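Local coordinates for protein aminopeptidase N (Francisella tularensis subsp. tularensis, PDB 5DLL) that is a zinc-dependent M1-family aminopeptidase that releases N-terminal amino acids from peptides and probably takes part in degrading intracellular peptides, at residues A[229-237]-A[284-292]. Sequence-based numbering, arbitrary orientation.
Sequences KQDIDKCHY and NTKYIMASN
The side chain of M289 lies against the turn 231-234, its CB 4.0 Å from CB of K234. Its SD, weakly polar and so tolerant of oxygens, has D231 O at 4.0 Å and D231 OD1 at 4.1 Å, bonded to neither. With CG beside the backbone N (chi1 -78°) the thioether runs along the turn; CB, CG and SD do the touching, and the bend at chi3 (-50°) leads CE away from D231. C235, the N-cap residue of helix 236-253, brings a small apolar SG suited to a buried place within loose van der Waals range (4.4 Å) of both M289 CG and I288 CD1. Farther along, D231 and T285 cross at about a right angle: T285 offers D231 OD2 its methyl CG2 (3.7 Å) rather than its hydroxyl, since OG1 takes the position between N and the carbonyl carbon (chi1 43°). K234 contributes the aliphatic part of its chain, CG passing beside S291 OG, while its amine leads away.

One hydrogen bond joins the backbones: A290 N donates to K234 O at 2.9 Å, in the carbonyl plane. The same oxygen also receives a CA-H...O contact from M289. This ties the turn before helix 236-253 to the loop between strand 280-284 and helix 297-312, the helix that carries zinc ligand H309. One backbone bond plus dispersion contacts, with no salt bridge between the segments, is consistent with packing that relies little on charge.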
loop_
_atom_site.group_PDB
_atom_site.type_symbol
_atom_site.label_atom_id
_atom_site.label_comp_id
_atom_site.label_asym_id
_atom_site.label_seq_id
_atom_site.Cartn_x
_atom_site.Cartn_y
_atom_site.Cartn_z
ATOM N N LYS A 229 -2.984 -24.798 13.359
ATOM C CA LYS A 229 -4.140 -25.021 14.228
ATOM C C LYS A 229 -4.520 -23.781 15.049
ATOM O O LYS A 229 -5.700 -23.450 15.170
ATOM C CB LYS A 229 -3.855 -26.213 15.160
ATOM C CG LYS A 229 -4.917 -26.511 16.214
ATOM C CD LYS A 229 -6.281 -26.787 15.603
ATOM C CE LYS A 229 -7.274 -27.226 16.669
ATOM N NZ LYS A 229 -8.653 -27.358 16.124
ATOM N N GLN A 230 -3.520 -23.099 15.599
ATOM C CA GLN A 230 -3.750 -21.965 16.505
ATOM C C GLN A 230 -4.138 -20.655 15.793
ATOM O O GLN A 230 -4.758 -19.775 16.401
ATOM C CB GLN A 230 -2.536 -21.740 17.423
ATOM C CG GLN A 230 -1.210 -21.466 16.715
ATOM C CD GLN A 230 -0.411 -22.722 16.392
ATOM O OE1 GLN A 230 -0.965 -23.817 16.252
ATOM N NE2 GLN A 230 0.901 -22.563 16.256
ATOM N N ASP A 231 -3.777 -20.533 14.516
ATOM C CA ASP A 231 -4.074 -19.335 13.717
ATOM C C ASP A 231 -5.388 -19.416 12.914
ATOM O O ASP A 231 -5.970 -18.384 12.566
ATOM C CB ASP A 231 -2.917 -19.052 12.743
ATOM C CG ASP A 231 -1.608 -18.705 13.450
ATOM O OD1 ASP A 231 -1.651 -18.148 14.567
ATOM O OD2 ASP A 231 -0.531 -18.978 12.874
ATOM N N ILE A 232 -5.851 -20.632 12.621
ATOM C CA ILE A 232 -6.933 -20.839 11.645
ATOM C C ILE A 232 -8.284 -20.220 12.057
ATOM O O ILE A 232 -9.041 -19.747 11.201
ATOM C CB ILE A 232 -7.086 -22.349 11.289
ATOM C CG1 ILE A 232 -7.871 -22.538 9.980
ATOM C CG2 ILE A 232 -7.749 -23.129 12.423
ATOM C CD1 ILE A 232 -7.229 -21.924 8.754
ATOM N N ASP A 233 -8.571 -20.201 13.360
ATOM C CA ASP A 233 -9.839 -19.660 13.871
ATOM C C ASP A 233 -10.033 -18.166 13.574
ATOM O O ASP A 233 -11.160 -17.683 13.562
ATOM C CB ASP A 233 -9.964 -19.901 15.384
ATOM C CG ASP A 233 -10.189 -21.367 15.733
ATOM O OD1 ASP A 233 -10.207 -22.216 14.814
ATOM O OD2 ASP A 233 -10.350 -21.670 16.936
ATOM N N LYS A 234 -8.942 -17.445 13.328
ATOM C CA LYS A 234 -9.008 -16.020 13.024
ATOM C C LYS A 234 -8.876 -15.746 11.518
ATOM O O LYS A 234 -8.611 -14.612 11.116
ATOM C CB LYS A 234 -7.919 -15.266 13.802
ATOM C CG LYS A 234 -7.966 -15.458 15.314
ATOM C CD LYS A 234 -7.043 -16.576 15.790
ATOM C CE LYS A 234 -7.186 -16.846 17.283
ATOM N NZ LYS A 234 -8.421 -17.607 17.638
ATOM N N CYS A 235 -9.074 -16.775 10.691
ATOM C CA CYS A 235 -8.975 -16.638 9.232
ATOM C C CYS A 235 -10.335 -16.681 8.520
ATOM O O CYS A 235 -10.389 -16.812 7.297
ATOM C CB CYS A 235 -8.062 -17.732 8.660
ATOM S SG CYS A 235 -6.311 -17.526 9.054
ATOM N N HIS A 236 -11.427 -16.551 9.272
ATOM C CA HIS A 236 -12.767 -16.682 8.689
ATOM C C HIS A 236 -13.216 -15.444 7.913
ATOM O O HIS A 236 -13.910 -15.572 6.902
ATOM C CB HIS A 236 -13.791 -17.071 9.759
ATOM C CG HIS A 236 -13.670 -18.498 10.194
ATOM N ND1 HIS A 236 -14.429 -19.510 9.648
ATOM C CD2 HIS A 236 -12.851 -19.088 11.097
ATOM C CE1 HIS A 236 -14.099 -20.659 10.210
ATOM N NE2 HIS A 236 -13.142 -20.431 11.092
ATOM N N TYR A 237 -12.816 -14.258 8.368
ATOM C CA TYR A 237 -13.116 -13.031 7.629
ATOM C C TYR A 237 -12.389 -12.983 6.279
ATOM O O TYR A 237 -12.940 -12.490 5.293
ATOM C CB TYR A 237 -12.779 -11.777 8.440
ATOM C CG TYR A 237 -13.209 -10.521 7.717
ATOM C CD1 TYR A 237 -14.550 -10.162 7.653
ATOM C CD2 TYR A 237 -12.284 -9.717 7.053
ATOM C CE1 TYR A 237 -14.958 -9.029 6.971
ATOM C CE2 TYR A 237 -12.684 -8.578 6.372
ATOM C CZ TYR A 237 -14.024 -8.240 6.334
ATOM O OH TYR A 237 -14.442 -7.114 5.663
ATOM N N ASN A 284 1.641 -13.202 5.269
ATOM C CA ASN A 284 1.980 -13.145 6.679
ATOM C C ASN A 284 0.672 -13.300 7.438
ATOM O O ASN A 284 -0.343 -12.731 7.022
ATOM C CB ASN A 284 2.615 -11.788 6.997
ATOM C CG ASN A 284 3.433 -11.799 8.271
ATOM O OD1 ASN A 284 3.063 -12.412 9.272
ATOM N ND2 ASN A 284 4.557 -11.103 8.237
ATOM N N THR A 285 0.673 -14.064 8.531
ATOM C CA THR A 285 -0.563 -14.276 9.302
ATOM C C THR A 285 -1.155 -12.978 9.850
ATOM O O THR A 285 -2.372 -12.839 9.911
ATOM C CB THR A 285 -0.382 -15.260 10.478
ATOM O OG1 THR A 285 0.847 -14.991 11.162
ATOM C CG2 THR A 285 -0.386 -16.693 9.982
ATOM N N LYS A 286 -0.305 -12.029 10.231
ATOM C CA LYS A 286 -0.784 -10.783 10.835
ATOM C C LYS A 286 -1.608 -9.917 9.881
ATOM O O LYS A 286 -2.380 -9.075 10.339
ATOM C CB LYS A 286 0.373 -9.963 11.428
ATOM C CG LYS A 286 1.332 -9.355 10.417
ATOM C CD LYS A 286 2.206 -8.291 11.065
ATOM C CE LYS A 286 3.296 -7.817 10.117
ATOM N NZ LYS A 286 3.904 -6.526 10.537
ATOM N N TYR A 287 -1.449 -10.118 8.573
ATOM C CA TYR A 287 -2.169 -9.314 7.579
ATOM C C TYR A 287 -3.540 -9.870 7.182
ATOM O O TYR A 287 -4.305 -9.155 6.532
ATOM C CB TYR A 287 -1.315 -9.098 6.315
ATOM C CG TYR A 287 -0.095 -8.210 6.515
ATOM C CD1 TYR A 287 -0.195 -6.973 7.161
ATOM C CD2 TYR A 287 1.157 -8.595 6.038
ATOM C CE1 TYR A 287 0.916 -6.165 7.340
ATOM C CE2 TYR A 287 2.273 -7.791 6.212
ATOM C CZ TYR A 287 2.147 -6.578 6.860
ATOM O OH TYR A 287 3.255 -5.780 7.034
ATOM N N ILE A 288 -3.859 -11.113 7.557
ATOM C CA ILE A 288 -5.178 -11.704 7.228
ATOM C C ILE A 288 -6.017 -12.191 8.424
ATOM O O ILE A 288 -7.119 -12.719 8.238
ATOM C CB ILE A 288 -5.050 -12.860 6.207
ATOM C CG1 ILE A 288 -4.277 -14.040 6.795
ATOM C CG2 ILE A 288 -4.378 -12.375 4.928
ATOM C CD1 ILE A 288 -4.262 -15.250 5.887
ATOM N N MET A 289 -5.516 -12.009 9.643
ATOM C CA MET A 289 -6.218 -12.495 10.829
ATOM C C MET A 289 -7.112 -11.413 11.420
ATOM O O MET A 289 -6.731 -10.243 11.477
ATOM C CB MET A 289 -5.227 -12.987 11.887
ATOM C CG MET A 289 -4.656 -14.370 11.610
ATOM S SD MET A 289 -3.838 -15.094 13.050
ATOM C CE MET A 289 -2.762 -13.752 13.562
ATOM N N ALA A 290 -8.303 -11.812 11.857
ATOM C CA ALA A 290 -9.213 -10.896 12.532
ATOM C C ALA A 290 -10.259 -11.659 13.332
ATOM O O ALA A 290 -10.939 -12.533 12.796
ATOM C CB ALA A 290 -9.885 -9.975 11.524
ATOM N N SER A 291 -10.362 -11.334 14.619
ATOM C CA SER A 291 -11.444 -11.813 15.474
ATOM C C SER A 291 -12.387 -10.649 15.719
ATOM O O SER A 291 -11.972 -9.494 15.639
ATOM C CB SER A 291 -10.893 -12.324 16.807
ATOM O OG SER A 291 -9.734 -13.119 16.606
ATOM N N ASN A 292 -13.653 -10.951 16.009
ATOM C CA ASN A 292 -14.655 -9.909 16.286
ATOM C C ASN A 292 -14.313 -9.098 17.535
ATOM O O ASN A 292 -14.560 -7.884 17.596
ATOM C CB ASN A 292 -16.057 -10.515 16.434
ATOM C CG ASN A 292 -16.767 -10.677 15.103
ATOM O OD1 ASN A 292 -17.868 -10.159 14.907
ATOM N ND2 ASN A 292 -16.135 -11.389 14.177
#